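Side-chain contact in ssDNA binding protein (Aeropyrum pernix, PDB 4PSN), which binds single-stranded DNA, probably enclosing it in a tunnel system formed between its subunits: residues Gly130-Gly135 / Ala150-Pro155. Numbering follows the deposited sequence.
Sequences GETDVG and ALIVTP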
# COMPACT_ATOMS: atom_id res chain seq x y z
N GLY C 130 29.84 9.97 -27.81
CA GLY C 130 30.49 11.23 -28.14
C GLY C 130 31.36 11.75 -27.01
O GLY C 130 31.58 11.05 -26.03
N GLU C 131 31.84 12.98 -27.16
CA GLU C 131 32.63 13.65 -26.14
C GLU C 131 31.89 14.86 -25.59
O GLU C 131 31.14 15.53 -26.31
CB GLU C 131 33.98 14.09 -26.70
CG GLU C 131 34.93 12.94 -26.97
CD GLU C 131 36.33 13.41 -27.37
OE1 GLU C 131 36.61 14.62 -27.23
OE2 GLU C 131 37.13 12.56 -27.82
N THR C 132 32.09 15.14 -24.31
CA THR C 132 31.52 16.33 -23.70
C THR C 132 32.39 17.54 -24.02
O THR C 132 33.50 17.40 -24.53
CB THR C 132 31.49 16.22 -22.19
OG1 THR C 132 32.85 16.27 -21.71
CG2 THR C 132 30.81 14.91 -21.76
N ASP C 133 31.90 18.72 -23.66
CA ASP C 133 32.63 19.95 -23.96
C ASP C 133 34.01 19.96 -23.32
O ASP C 133 34.94 20.55 -23.85
CB ASP C 133 31.82 21.17 -23.52
CG ASP C 133 30.43 21.23 -24.15
OD1 ASP C 133 29.95 22.35 -24.42
OD2 ASP C 133 29.81 20.16 -24.36
N VAL C 134 34.16 19.30 -22.17
CA VAL C 134 35.45 19.30 -21.49
C VAL C 134 36.27 18.06 -21.82
O VAL C 134 37.30 17.82 -21.20
CB VAL C 134 35.27 19.44 -19.96
CG1 VAL C 134 34.56 20.75 -19.65
CG2 VAL C 134 34.47 18.28 -19.41
N GLY C 135 35.81 17.28 -22.80
CA GLY C 135 36.55 16.12 -23.27
C GLY C 135 36.38 14.78 -22.54
O GLY C 135 37.21 13.89 -22.70
N ALA C 150 24.55 4.11 -19.35
CA ALA C 150 25.59 4.98 -19.88
C ALA C 150 26.77 5.02 -18.94
O ALA C 150 26.64 4.80 -17.74
CB ALA C 150 25.06 6.40 -20.11
N LEU C 151 27.92 5.36 -19.51
CA LEU C 151 29.15 5.38 -18.76
C LEU C 151 29.85 6.63 -19.20
O LEU C 151 29.76 7.00 -20.35
CB LEU C 151 29.97 4.17 -19.21
CG LEU C 151 31.28 3.92 -18.51
CD1 LEU C 151 31.07 2.77 -17.56
CD2 LEU C 151 32.31 3.57 -19.54
N ILE C 152 30.55 7.29 -18.29
CA ILE C 152 31.34 8.45 -18.69
C ILE C 152 32.77 8.29 -18.21
O ILE C 152 33.03 7.91 -17.08
CB ILE C 152 30.72 9.77 -18.17
CG1 ILE C 152 31.59 10.97 -18.58
CG2 ILE C 152 30.52 9.73 -16.64
CD1 ILE C 152 30.84 12.30 -18.42
N VAL C 153 33.70 8.56 -19.11
CA VAL C 153 35.11 8.37 -18.82
C VAL C 153 35.87 9.68 -18.93
O VAL C 153 35.83 10.36 -19.96
CB VAL C 153 35.72 7.37 -19.83
CG1 VAL C 153 37.24 7.21 -19.58
CG2 VAL C 153 35.01 6.03 -19.69
N THR C 154 36.57 10.04 -17.86
CA THR C 154 37.36 11.27 -17.88
C THR C 154 38.85 10.93 -17.93
O THR C 154 39.40 10.42 -16.97
CB THR C 154 37.11 12.14 -16.62
OG1 THR C 154 35.70 12.35 -16.44
CG2 THR C 154 37.81 13.50 -16.74
N PRO C 155 39.50 11.20 -19.06
CA PRO C 155 40.92 10.87 -19.17
C PRO C 155 41.74 11.77 -18.25
O PRO C 155 41.52 12.98 -18.18
CB PRO C 155 41.24 11.17 -20.65
CG PRO C 155 39.89 11.14 -21.34
CD PRO C 155 38.93 11.67 -20.33
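A type I beta turn, Thr132 to Gly135, links the edge strand 125-131 to strand 137-143 in the antiparallel sheet of the C-terminal domain. Here the turn meets the end of strand 146-155, which lies on the far side of strand 137-143. The two segments are therefore next-but-one neighbours in the sheet, and their meeting is light, with about 100 Å² buried in all.

Two van der Waals touches make the contact. At one, methyl CG2 of Thr132 meets methyl CD1 of Ile152 at a slant, 4.2 Å away. The Ile152 side chain is extended: CG1 lies anti to the backbone N (chi1 179°), and a likewise extended chi2 carries CD1 on toward the turn. Leu219 touches both residues, and Ile216 of helix 206-218 packs on Ile152. Arg176 of the second subunit also packs against Thr132 and Ile152, so this small apolar patch lies at a subunit interface.

The hydroxyl of Thr132 serves the turn. OG1 is hydrogen-bonded to Asp136 OD2 and accepts a weak bond from Val134 N at 3.3 Å, bent to 131°. The turn itself is closed by Gly135 N bonding to Thr132 O at 2.9 Å. Asp136 also reaches the other segment, where its OD1 is hydrogen-bonded to Thr154 OG1. One carboxylate thus ties the turn to the strand end through two threonine hydroxyls.

Gly135 ends the turn with a positive phi of 86°, a backbone shape that glycine takes up readily. Its own carbonyl O makes the second touch. The Pro155 ring directs its CD and CG edge at the backbone carbonyl of Gly135, with CD 3.7 Å and CG 4.1 Å from Gly135 O.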